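Local atomic coordinates of endoglucanase (Clostridium thermocellum, PDB entry 2YIK), a protein that probably acts as an endoglucanase, hydrolysing the beta-1,4-glucosidic bonds of cellulose through a family 9 glycoside hydrolase catalytic domain. Residues Tyr40-Tyr46 against Met521-Met527; Ala421-Met425 against Ala508-Leu512; Val134-Tyr138 against Ala154-Leu158. One frame throughout, in Å; residues are numbered along the deposited sequence.

Contact 1: Tyr40-Tyr46 against Met521-Met527; sequences YAKALQY and MQIDPSM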
ATOM      1  N   TYR A  40      -3.352   6.220 -20.511  1.00 31.23           N
ATOM      2  CA  TYR A  40      -3.279   6.259 -19.058  1.00 30.84           C
ATOM      3  C   TYR A  40      -4.621   6.193 -18.349  1.00 31.44           C
ATOM      4  O   TYR A  40      -4.684   5.794 -17.188  1.00 30.84           O
ATOM      5  CB  TYR A  40      -2.492   7.495 -18.618  1.00 31.55           C
ATOM      6  CG  TYR A  40      -1.202   7.647 -19.390  1.00 30.49           C
ATOM      7  CD1 TYR A  40      -0.273   6.601 -19.449  1.00 30.25           C
ATOM      8  CD2 TYR A  40      -0.940   8.802 -20.129  1.00 31.04           C
ATOM      9  CE1 TYR A  40       0.876   6.700 -20.234  1.00 29.93           C
ATOM     10  CE2 TYR A  40       0.207   8.910 -20.916  1.00 30.15           C
ATOM     11  CZ  TYR A  40       1.103   7.858 -20.967  1.00 29.51           C
ATOM     12  OH  TYR A  40       2.205   7.970 -21.777  1.00 29.52           O
ATOM     13  N   ALA A  41      -5.693   6.577 -19.037  1.00 31.46           N
ATOM     14  CA  ALA A  41      -7.027   6.515 -18.439  1.00 31.89           C
ATOM     15  C   ALA A  41      -7.401   5.048 -18.290  1.00 31.23           C
ATOM     16  O   ALA A  41      -7.920   4.618 -17.259  1.00 31.47           O
ATOM     17  CB  ALA A  41      -8.053   7.230 -19.322  1.00 32.78           C
ATOM     18  N   LYS A  42      -7.126   4.276 -19.331  1.00 30.72           N
ATOM     19  CA  LYS A  42      -7.417   2.852 -19.315  1.00 29.32           C
ATOM     20  C   LYS A  42      -6.476   2.143 -18.342  1.00 28.66           C
ATOM     21  O   LYS A  42      -6.859   1.171 -17.689  1.00 27.70           O
ATOM     22  CB  LYS A  42      -7.251   2.272 -20.720  1.00 31.21           C
ATOM     23  CG  LYS A  42      -7.378   0.761 -20.775  1.00 33.67           C
ATOM     24  CD  LYS A  42      -7.157   0.208 -22.187  1.00 35.63           C
ATOM     25  CE  LYS A  42      -6.924  -1.302 -22.132  1.00 37.42           C
ATOM     26  NZ  LYS A  42      -6.858  -1.926 -23.485  1.00 37.74           N
ATOM     27  N   ALA A  43      -5.241   2.626 -18.248  1.00 26.83           N
ATOM     28  CA  ALA A  43      -4.264   2.021 -17.345  1.00 26.49           C
ATOM     29  C   ALA A  43      -4.746   2.184 -15.905  1.00 25.73           C
ATOM     30  O   ALA A  43      -4.666   1.256 -15.098  1.00 26.02           O
ATOM     31  CB  ALA A  43      -2.906   2.679 -17.530  1.00 26.00           C
ATOM     32  N   LEU A  44      -5.256   3.370 -15.591  1.00 26.56           N
ATOM     33  CA  LEU A  44      -5.778   3.652 -14.257  1.00 27.46           C
ATOM     34  C   LEU A  44      -6.948   2.714 -13.983  1.00 27.92           C
ATOM     35  O   LEU A  44      -7.007   2.050 -12.945  1.00 26.71           O
ATOM     36  CB  LEU A  44      -6.255   5.108 -14.163  1.00 26.60           C
ATOM     37  CG  LEU A  44      -6.981   5.483 -12.866  1.00 28.05           C
ATOM     38  CD1 LEU A  44      -6.053   5.232 -11.681  1.00 27.57           C
ATOM     39  CD2 LEU A  44      -7.415   6.945 -12.898  1.00 24.82           C
ATOM     40  N   GLN A  45      -7.884   2.664 -14.926  1.00 28.97           N
ATOM     41  CA  GLN A  45      -9.049   1.800 -14.790  1.00 29.36           C
ATOM     42  C   GLN A  45      -8.635   0.370 -14.490  1.00 28.83           C
ATOM     43  O   GLN A  45      -9.067  -0.219 -13.498  1.00 28.97           O
ATOM     44  CB  GLN A  45      -9.883   1.833 -16.071  1.00 31.57           C
ATOM     45  CG  GLN A  45     -10.913   0.726 -16.158  1.00 32.47           C
ATOM     46  CD  GLN A  45     -11.591   0.657 -17.523  1.00 35.27           C
ATOM     47  OE1 GLN A  45     -10.941   0.805 -18.560  1.00 33.76           O
ATOM     48  NE2 GLN A  45     -12.898   0.415 -17.525  1.00 34.61           N
ATOM     49  N   TYR A  46      -7.795  -0.187 -15.354  1.00 28.03           N
ATOM     50  CA  TYR A  46      -7.327  -1.554 -15.183  1.00 28.65           C
ATOM     51  C   TYR A  46      -6.543  -1.796 -13.894  1.00 29.01           C
ATOM     52  O   TYR A  46      -6.738  -2.816 -13.234  1.00 29.00           O
ATOM     53  CB  TYR A  46      -6.467  -1.966 -16.383  1.00 30.10           C
ATOM     54  CG  TYR A  46      -7.251  -2.473 -17.577  1.00 31.07           C
ATOM     55  CD1 TYR A  46      -8.327  -1.750 -18.088  1.00 30.81           C
ATOM     56  CD2 TYR A  46      -6.900  -3.666 -18.208  1.00 30.76           C
ATOM     57  CE1 TYR A  46      -9.036  -2.200 -19.194  1.00 32.75           C
ATOM     58  CE2 TYR A  46      -7.603  -4.129 -19.318  1.00 32.00           C
ATOM     59  CZ  TYR A  46      -8.669  -3.389 -19.807  1.00 32.72           C
ATOM     60  OH  TYR A  46      -9.360  -3.829 -20.914  1.00 31.69           O
ATOM     61  N   MET A 521      -7.600   9.276 -24.979  1.00 46.98           N
ATOM     62  CA  MET A 521      -7.477   8.329 -23.875  1.00 44.43           C
ATOM     63  C   MET A 521      -8.796   8.050 -23.180  1.00 43.01           C
ATOM     64  O   MET A 521      -9.168   8.747 -22.236  1.00 42.43           O
ATOM     65  CB  MET A 521      -6.450   8.846 -22.869  1.00 43.13           C
ATOM     66  CG  MET A 521      -5.052   8.851 -23.436  1.00 41.36           C
ATOM     67  SD  MET A 521      -3.831   9.307 -22.226  1.00 37.80           S
ATOM     68  CE  MET A 521      -2.469   9.741 -23.314  1.00 38.72           C
ATOM     69  N   GLN A 522      -9.484   7.011 -23.651  1.00 42.14           N
ATOM     70  CA  GLN A 522     -10.781   6.609 -23.114  1.00 41.84           C
ATOM     71  C   GLN A 522     -10.673   5.325 -22.305  1.00 40.29           C
ATOM     72  O   GLN A 522      -9.848   4.471 -22.613  1.00 40.09           O
ATOM     73  CB  GLN A 522     -11.769   6.362 -24.260  1.00 43.66           C
ATOM     74  CG  GLN A 522     -12.029   7.560 -25.156  1.00 48.42           C
ATOM     75  CD  GLN A 522     -12.431   8.785 -24.364  1.00 51.73           C
ATOM     76  OE1 GLN A 522     -13.109   8.679 -23.326  1.00 53.92           O
ATOM     77  NE2 GLN A 522     -12.030   9.961 -24.844  1.00 53.07           N
ATOM     78  N   ILE A 523     -11.502   5.187 -21.272  1.00 39.27           N
ATOM     79  CA  ILE A 523     -11.485   3.963 -20.483  1.00 38.64           C
ATOM     80  C   ILE A 523     -12.161   2.893 -21.342  1.00 38.83           C
ATOM     81  O   ILE A 523     -12.797   3.208 -22.350  1.00 37.37           O
ATOM     82  CB  ILE A 523     -12.226   4.113 -19.094  1.00 38.84           C
ATOM     83  CG1 ILE A 523     -13.737   4.348 -19.277  1.00 39.71           C
ATOM     84  CG2 ILE A 523     -11.547   5.198 -18.261  1.00 36.61           C
ATOM     85  CD1 ILE A 523     -14.091   5.352 -20.352  1.00 44.50           C
ATOM     86  N   ASP A 524     -11.983   1.633 -20.958  1.00 37.96           N
ATOM     87  CA  ASP A 524     -12.556   0.498 -21.672  1.00 38.81           C
ATOM     88  C   ASP A 524     -14.001   0.305 -21.198  1.00 39.39           C
ATOM     89  O   ASP A 524     -14.240  -0.143 -20.076  1.00 39.80           O
ATOM     90  CB  ASP A 524     -11.712  -0.747 -21.380  1.00 39.01           C
ATOM     91  CG  ASP A 524     -12.291  -2.004 -21.981  1.00 40.51           C
ATOM     92  OD1 ASP A 524     -13.375  -1.928 -22.593  1.00 41.94           O
ATOM     93  OD2 ASP A 524     -11.666  -3.078 -21.837  1.00 41.30           O
ATOM     94  N   PRO A 525     -14.985   0.608 -22.063  1.00 39.49           N
ATOM     95  CA  PRO A 525     -16.396   0.469 -21.695  1.00 39.51           C
ATOM     96  C   PRO A 525     -16.904  -0.950 -21.460  1.00 39.07           C
ATOM     97  O   PRO A 525     -17.981  -1.137 -20.887  1.00 39.24           O
ATOM     98  CB  PRO A 525     -17.115   1.166 -22.849  1.00 40.11           C
ATOM     99  CG  PRO A 525     -16.280   0.761 -24.029  1.00 40.35           C
ATOM    100  CD  PRO A 525     -14.844   0.888 -23.508  1.00 40.42           C
ATOM    101  N   SER A 526     -16.134  -1.951 -21.871  1.00 38.74           N
ATOM    102  CA  SER A 526     -16.571  -3.328 -21.689  1.00 39.60           C
ATOM    103  C   SER A 526     -16.177  -3.943 -20.339  1.00 40.34           C
ATOM    104  O   SER A 526     -16.539  -5.084 -20.053  1.00 40.41           O
ATOM    105  CB  SER A 526     -16.022  -4.204 -22.813  1.00 39.64           C
ATOM    106  OG  SER A 526     -14.660  -4.517 -22.576  1.00 41.78           O
ATOM    107  N   MET A 527     -15.439  -3.206 -19.513  1.00 40.14           N
ATOM    108  CA  MET A 527     -15.024  -3.725 -18.201  1.00 40.26           C
ATOM    109  C   MET A 527     -16.147  -3.620 -17.175  1.00 39.73           C
ATOM    110  O   MET A 527     -16.963  -2.698 -17.241  1.00 40.67           O
ATOM    111  CB  MET A 527     -13.808  -2.951 -17.674  1.00 39.70           C
ATOM    112  CG  MET A 527     -12.495  -3.242 -18.396  1.00 39.11           C
ATOM    113  SD  MET A 527     -11.914  -4.923 -18.126  1.00 40.15           S
ATOM    114  CE  MET A 527     -10.874  -4.706 -16.617  1.00 40.35           C
TER
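Gln45 reads the backbone of Asp524 with both ends of its amide. Its OE1 accepts from Asp524 N at 2.7 Å, and its NE2 donates to Asp524 O at 2.9 Å with an N-H...O angle of 169°. Glutamine suits this place because a carboxamide offers one acceptor and one donor side by side, matching the two polar backbone atoms of a single residue. The side chain reaches across by running almost fully extended, with CG anti to the backbone N (chi1 166°), and the paired bonds fix the rotation of the amide.

One helical step on, Tyr46 takes the side chain of the same aspartate. Its OH donates to Asp524 OD2 at 2.6 Å, meeting the anti lone pair, with ring and carboxylate nearly coplanar. The other oxygen, OD1, accepts from both Ser526 N and Ser526 OG, so the carboxylate is held from two ends. Over one face of the Tyr46 ring sits Met527 CE, 4.0 Å from the ring centroid, a CH-pi contact; CE of Lys42 lies against the opposite face.

At the start of 521-527, Met521 meets the first residues of helix 40-47. Its extended chain lays SD beside Tyr40, where it accepts a weak hydrogen bond from Tyr40 N at 3.6 Å and makes an oblique Met-aromatic contact with the ring. The small Ala41 lets the chain come close, its CB lying 3.5 Å from Met521 O. The hydroxyl of Tyr40 is hydrogen-bonded to Asp426 and Arg422.

With OD1 accepting from Ser526 N, Asp524 forms an Asx turn within the type I beta turn Asp524 to Met527, through which the irregular stretch following helix 499-516 is tied to helix 40-47.

Contact 2: Ala421-Met425 against Ala508-Leu512; sequences ARSQM and ACAGL
Leu512 divides its two methyls between Met425 and Arg422, and this fork, with the methyl of Met425, makes the contact between the two segments. CD1 presses against the base of Met425, 3.4 Å from Met425 CB, which is tighter than usual for two carbons, and also touches CG. CD2 turns to the backbone of the facing helix and lies 3.6 Å from Arg422 CA, with Ala421 CB at the margin. A branched leucine suits the position because its two methyls can touch two neighbouring residues at once.

Segments 421-425 and 508-512 cross steeply, with 123° between their N-to-C directions, and their axes come within 10.8 Å. Helix 416-428 and helix 499-516 belong to the mainly helical catalytic domain of family 9 enzymes, built as an (alpha/alpha)6 barrel, and here they meet through apolar side chains.

The methyl end of Met425 makes a second group of contacts. Met425 leaves its helix with CG anti to the backbone N, then bends at both later torsions, so that its methyl folds in beside the start of segment 508-512. CE touches Ala508 CB at 3.8 Å and Cys509 SG at 3.9 Å, and it also borders Leu512 CD1. The flexible, unbranched methionine can follow such a bent path, while alanine and cysteine are small enough to admit its end.

Arg422 contributes through its aliphatic part, CB lying 3.8 Å from Leu512 CD2. Beyond it the chain stays extended to NE, which carries the charged group past the leucine to a hydrogen bond with the hydroxyl of Tyr40. Gln400 and Leu404 of helix 392-408 touch Leu512 as well.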
ATOM      1  N   ALA A 421       8.746  10.199 -15.860  1.00 25.06           N
ATOM      2  CA  ALA A 421       7.785   9.210 -15.371  1.00 24.89           C
ATOM      3  C   ALA A 421       7.032   8.600 -16.552  1.00 24.15           C
ATOM      4  O   ALA A 421       6.827   7.389 -16.617  1.00 22.97           O
ATOM      5  CB  ALA A 421       6.799   9.863 -14.402  1.00 24.34           C
ATOM      6  N   ARG A 422       6.627   9.456 -17.484  1.00 23.84           N
ATOM      7  CA  ARG A 422       5.906   9.007 -18.664  1.00 25.86           C
ATOM      8  C   ARG A 422       6.732   8.030 -19.500  1.00 25.02           C
ATOM      9  O   ARG A 422       6.212   7.024 -19.981  1.00 25.36           O
ATOM     10  CB  ARG A 422       5.510  10.196 -19.538  1.00 26.14           C
ATOM     11  CG  ARG A 422       4.520   9.808 -20.614  1.00 27.55           C
ATOM     12  CD  ARG A 422       4.200  10.950 -21.558  1.00 27.85           C
ATOM     13  NE  ARG A 422       3.075  10.602 -22.422  1.00 28.73           N
ATOM     14  CZ  ARG A 422       2.513  11.432 -23.296  1.00 29.93           C
ATOM     15  NH1 ARG A 422       2.976  12.666 -23.432  1.00 28.74           N
ATOM     16  NH2 ARG A 422       1.475  11.032 -24.022  1.00 30.37           N
ATOM     17  N   SER A 423       8.013   8.333 -19.681  1.00 25.48           N
ATOM     18  CA  SER A 423       8.876   7.455 -20.459  1.00 25.70           C
ATOM     19  C   SER A 423       8.939   6.087 -19.777  1.00 24.07           C
ATOM     20  O   SER A 423       8.958   5.056 -20.440  1.00 24.77           O
ATOM     21  CB  SER A 423      10.286   8.050 -20.597  1.00 26.05           C
ATOM     22  OG  SER A 423      11.050   7.899 -19.414  1.00 32.12           O
ATOM     23  N   GLN A 424       8.947   6.079 -18.449  1.00 24.27           N
ATOM     24  CA  GLN A 424       9.009   4.824 -17.715  1.00 23.58           C
ATOM     25  C   GLN A 424       7.698   4.038 -17.798  1.00 25.11           C
ATOM     26  O   GLN A 424       7.720   2.817 -17.960  1.00 25.01           O
ATOM     27  CB  GLN A 424       9.402   5.081 -16.256  1.00 23.21           C
ATOM     28  CG  GLN A 424      10.813   5.657 -16.075  1.00 20.68           C
ATOM     29  CD  GLN A 424      11.886   4.836 -16.782  1.00 23.82           C
ATOM     30  OE1 GLN A 424      12.438   5.253 -17.808  1.00 25.62           O
ATOM     31  NE2 GLN A 424      12.184   3.663 -16.239  1.00 18.52           N
ATOM     32  N   MET A 425       6.558   4.721 -17.692  1.00 26.29           N
ATOM     33  CA  MET A 425       5.277   4.019 -17.793  1.00 26.78           C
ATOM     34  C   MET A 425       5.122   3.453 -19.203  1.00 25.99           C
ATOM     35  O   MET A 425       4.645   2.326 -19.379  1.00 26.80           O
ATOM     36  CB  MET A 425       4.096   4.946 -17.495  1.00 25.61           C
ATOM     37  CG  MET A 425       2.758   4.207 -17.445  1.00 27.40           C
ATOM     38  SD  MET A 425       2.738   2.928 -16.148  1.00 29.96           S
ATOM     39  CE  MET A 425       2.251   3.970 -14.688  1.00 28.70           C
ATOM     40  N   ALA A 508       0.245   6.550 -10.115  1.00 23.38           N
ATOM     41  CA  ALA A 508       1.071   6.996 -11.233  1.00 24.00           C
ATOM     42  C   ALA A 508       0.221   7.139 -12.497  1.00 23.14           C
ATOM     43  O   ALA A 508       0.386   8.088 -13.258  1.00 24.23           O
ATOM     44  CB  ALA A 508       2.216   6.012 -11.471  1.00 21.70           C
ATOM     45  N   CYS A 509      -0.678   6.184 -12.719  1.00 23.62           N
ATOM     46  CA  CYS A 509      -1.564   6.229 -13.878  1.00 24.20           C
ATOM     47  C   CYS A 509      -2.415   7.487 -13.822  1.00 24.86           C
ATOM     48  O   CYS A 509      -2.542   8.196 -14.821  1.00 24.84           O
ATOM     49  CB  CYS A 509      -2.476   5.005 -13.906  1.00 25.52           C
ATOM     50  SG  CYS A 509      -1.634   3.439 -14.273  1.00 25.93           S
ATOM     51  N   ALA A 510      -2.991   7.760 -12.648  1.00 25.11           N
ATOM     52  CA  ALA A 510      -3.824   8.943 -12.459  1.00 25.85           C
ATOM     53  C   ALA A 510      -3.007  10.205 -12.686  1.00 26.15           C
ATOM     54  O   ALA A 510      -3.468  11.144 -13.336  1.00 26.73           O
ATOM     55  CB  ALA A 510      -4.418   8.960 -11.049  1.00 23.50           C
ATOM     56  N   GLY A 511      -1.796  10.221 -12.131  1.00 25.34           N
ATOM     57  CA  GLY A 511      -0.924  11.372 -12.271  1.00 24.46           C
ATOM     58  C   GLY A 511      -0.529  11.633 -13.715  1.00 24.91           C
ATOM     59  O   GLY A 511      -0.434  12.787 -14.138  1.00 24.93           O
ATOM     60  N   LEU A 512      -0.282  10.565 -14.467  1.00 24.20           N
ATOM     61  CA  LEU A 512       0.089  10.696 -15.875  1.00 26.52           C
ATOM     62  C   LEU A 512      -1.100  11.198 -16.680  1.00 27.11           C
ATOM     63  O   LEU A 512      -0.944  11.977 -17.621  1.00 28.30           O
ATOM     64  CB  LEU A 512       0.567   9.348 -16.433  1.00 23.02           C
ATOM     65  CG  LEU A 512       1.974   8.962 -15.974  1.00 24.61           C
ATOM     66  CD1 LEU A 512       2.219   7.486 -16.226  1.00 24.26           C
ATOM     67  CD2 LEU A 512       2.998   9.827 -16.693  1.00 22.63           C
TER

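Contact 3: Val134-Tyr138 against Ala154-Leu158; sequences VGWGY and AEVIL
Leu158 fills the middle of this interface, its two methyls parting between Gly135 and Tyr138. CD2 rests on the bare backbone of Gly135, 3.6 Å from Gly135 N and close to its CA, with no side chain between them, and touches Val134 CG1 at 4.0 Å. CD1 meets the ring of Tyr138 obliquely, 3.8 Å from Tyr138 CD2.

Moving outward, Ala154 places its CB over one face of that ring, 4.2 Å from the centroid and offset toward the rim, a CH-pi contact for which a lone methyl is well sized. With CG anti to the backbone N (chi1 -174°), Tyr138 reaches over to helix 151-167, bringing its hydroxyl to the polar border. There Tyr138 OH donates to Glu155 OE2 at 2.7 Å, reaching the oxygen on its anti side and 29° out of the carboxylate plane. Ring and carboxylate stand nearly perpendicular, and Glu155 CG adds an apolar touch at Tyr138 CE2, 3.7 Å away.

The segments 134-138 and 154-158, on helices 124-140 and 151-167, run roughly antiparallel (148° between directions). Such side-by-side packing through apolar chains is part of the (alpha/alpha)6 barrel of the family 9 catalytic domain. Helix 216-233 packs alongside, with Asn232 touching both Tyr138 and Leu158, while Trp136 faces helices 322-336 and 392-408.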
ATOM      1  N   VAL A 134      -2.321   3.661  -2.063  1.00 22.80           N
ATOM      2  CA  VAL A 134      -3.411   3.838  -3.021  1.00 23.13           C
ATOM      3  C   VAL A 134      -4.222   5.055  -2.539  1.00 23.50           C
ATOM      4  O   VAL A 134      -4.680   5.870  -3.338  1.00 22.63           O
ATOM      5  CB  VAL A 134      -4.332   2.600  -3.085  1.00 24.25           C
ATOM      6  CG1 VAL A 134      -5.554   2.910  -3.934  1.00 23.91           C
ATOM      7  CG2 VAL A 134      -3.569   1.409  -3.678  1.00 22.32           C
ATOM      8  N   GLY A 135      -4.381   5.178  -1.220  1.00 23.81           N
ATOM      9  CA  GLY A 135      -5.115   6.306  -0.658  1.00 24.96           C
ATOM     10  C   GLY A 135      -4.406   7.628  -0.928  1.00 24.28           C
ATOM     11  O   GLY A 135      -5.048   8.652  -1.169  1.00 21.82           O
ATOM     12  N   TRP A 136      -3.076   7.576  -0.861  1.00 24.71           N
ATOM     13  CA  TRP A 136      -2.134   8.681  -1.100  1.00 26.04           C
ATOM     14  C   TRP A 136      -2.369   9.154  -2.541  1.00 25.82           C
ATOM     15  O   TRP A 136      -2.556  10.347  -2.789  1.00 25.54           O
ATOM     16  CB  TRP A 136      -0.738   8.069  -0.834  1.00 28.51           C
ATOM     17  CG  TRP A 136       0.651   8.598  -1.280  1.00 33.21           C
ATOM     18  CD1 TRP A 136       1.772   7.805  -1.418  1.00 33.73           C
ATOM     19  CD2 TRP A 136       1.117   9.948  -1.468  1.00 33.20           C
ATOM     20  NE1 TRP A 136       2.878   8.553  -1.670  1.00 33.81           N
ATOM     21  CE2 TRP A 136       2.519   9.864  -1.718  1.00 34.90           C
ATOM     22  CE3 TRP A 136       0.502  11.197  -1.465  1.00 32.22           C
ATOM     23  CZ2 TRP A 136       3.304  10.987  -1.944  1.00 33.72           C
ATOM     24  CZ3 TRP A 136       1.289  12.308  -1.691  1.00 34.64           C
ATOM     25  CH2 TRP A 136       2.677  12.196  -1.936  1.00 38.57           C
ATOM     26  N   GLY A 137      -2.417   8.213  -3.481  1.00 25.28           N
ATOM     27  CA  GLY A 137      -2.650   8.573  -4.870  1.00 24.67           C
ATOM     28  C   GLY A 137      -4.039   9.150  -5.127  1.00 25.82           C
ATOM     29  O   GLY A 137      -4.193  10.109  -5.889  1.00 24.00           O
ATOM     30  N   TYR A 138      -5.054   8.559  -4.501  1.00 25.37           N
ATOM     31  CA  TYR A 138      -6.433   9.021  -4.662  1.00 26.43           C
ATOM     32  C   TYR A 138      -6.558  10.430  -4.079  1.00 26.31           C
ATOM     33  O   TYR A 138      -7.229  11.289  -4.641  1.00 26.42           O
ATOM     34  CB  TYR A 138      -7.396   8.052  -3.956  1.00 26.72           C
ATOM     35  CG  TYR A 138      -8.862   8.349  -4.180  1.00 27.64           C
ATOM     36  CD1 TYR A 138      -9.388   8.450  -5.473  1.00 28.33           C
ATOM     37  CD2 TYR A 138      -9.725   8.533  -3.102  1.00 27.79           C
ATOM     38  CE1 TYR A 138     -10.741   8.733  -5.683  1.00 28.90           C
ATOM     39  CE2 TYR A 138     -11.080   8.818  -3.303  1.00 29.32           C
ATOM     40  CZ  TYR A 138     -11.580   8.920  -4.595  1.00 29.13           C
ATOM     41  OH  TYR A 138     -12.900   9.253  -4.803  1.00 28.34           O
ATOM     42  N   ALA A 154     -12.154   3.160  -6.701  1.00 25.76           N
ATOM     43  CA  ALA A 154     -11.114   3.459  -5.720  1.00 26.42           C
ATOM     44  C   ALA A 154     -11.669   3.472  -4.294  1.00 26.38           C
ATOM     45  O   ALA A 154     -11.072   2.905  -3.377  1.00 25.77           O
ATOM     46  CB  ALA A 154     -10.474   4.804  -6.035  1.00 24.03           C
ATOM     47  N   GLU A 155     -12.818   4.118  -4.110  1.00 26.44           N
ATOM     48  CA  GLU A 155     -13.411   4.192  -2.787  1.00 26.50           C
ATOM     49  C   GLU A 155     -13.846   2.819  -2.266  1.00 27.11           C
ATOM     50  O   GLU A 155     -13.730   2.545  -1.071  1.00 26.83           O
ATOM     51  CB  GLU A 155     -14.565   5.200  -2.786  1.00 26.75           C
ATOM     52  CG  GLU A 155     -14.071   6.631  -3.039  1.00 26.05           C
ATOM     53  CD  GLU A 155     -15.146   7.683  -2.844  1.00 28.41           C
ATOM     54  OE1 GLU A 155     -16.294   7.304  -2.554  1.00 28.33           O
ATOM     55  OE2 GLU A 155     -14.843   8.892  -2.982  1.00 30.67           O
ATOM     56  N   VAL A 156     -14.310   1.943  -3.155  1.00 25.69           N
ATOM     57  CA  VAL A 156     -14.716   0.609  -2.725  1.00 26.93           C
ATOM     58  C   VAL A 156     -13.500  -0.169  -2.219  1.00 26.65           C
ATOM     59  O   VAL A 156     -13.576  -0.882  -1.208  1.00 27.11           O
ATOM     60  CB  VAL A 156     -15.388  -0.184  -3.870  1.00 27.61           C
ATOM     61  CG1 VAL A 156     -15.602  -1.630  -3.452  1.00 25.84           C
ATOM     62  CG2 VAL A 156     -16.730   0.460  -4.223  1.00 29.28           C
ATOM     63  N   ILE A 157     -12.380  -0.028  -2.923  1.00 24.75           N
ATOM     64  CA  ILE A 157     -11.150  -0.710  -2.533  1.00 24.31           C
ATOM     65  C   ILE A 157     -10.618  -0.128  -1.221  1.00 22.63           C
ATOM     66  O   ILE A 157     -10.253  -0.878  -0.324  1.00 22.88           O
ATOM     67  CB  ILE A 157     -10.041  -0.590  -3.624  1.00 25.37           C
ATOM     68  CG1 ILE A 157     -10.324  -1.541  -4.786  1.00 29.62           C
ATOM     69  CG2 ILE A 157      -8.692  -0.962  -3.036  1.00 23.38           C
ATOM     70  CD1 ILE A 157     -11.719  -1.421  -5.341  1.00 38.57           C
ATOM     71  N   LEU A 158     -10.590   1.199  -1.108  1.00 20.45           N
ATOM     72  CA  LEU A 158     -10.091   1.839   0.108  1.00 21.93           C
ATOM     73  C   LEU A 158     -10.955   1.547   1.334  1.00 23.21           C
ATOM     74  O   LEU A 158     -10.438   1.440   2.446  1.00 21.97           O
ATOM     75  CB  LEU A 158      -9.942   3.344  -0.113  1.00 20.81           C
ATOM     76  CG  LEU A 158      -8.821   3.690  -1.104  1.00 21.42           C
ATOM     77  CD1 LEU A 158      -8.941   5.121  -1.562  1.00 20.94           C
ATOM     78  CD2 LEU A 158      -7.461   3.438  -0.448  1.00 21.36           C
TER

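Overall arrangement
Contacts 1 and 2 form one continuous region, their centres about 14 Å apart. Helix 40-47 bears on helix 499-516, where Ala43 CB lies 3.6 Å from Cys509 SG and Tyr40 CG lies 3.8 Å from Leu512 CB; with the Tyr40-Arg422 bond, the start of the modelled chain is tied to both helices of contact 2. Contact 3 stands apart: its centre is about 17 Å from that of each of the others, and its nearest atoms are about 5 Å from contact 2. Along the chain, contact 1 encloses the other two, which follow in series. All three lie away from the metal sites and the predicted active-site His451; contacts 2 and 3 join helices, while contact 1 ties a loop to one.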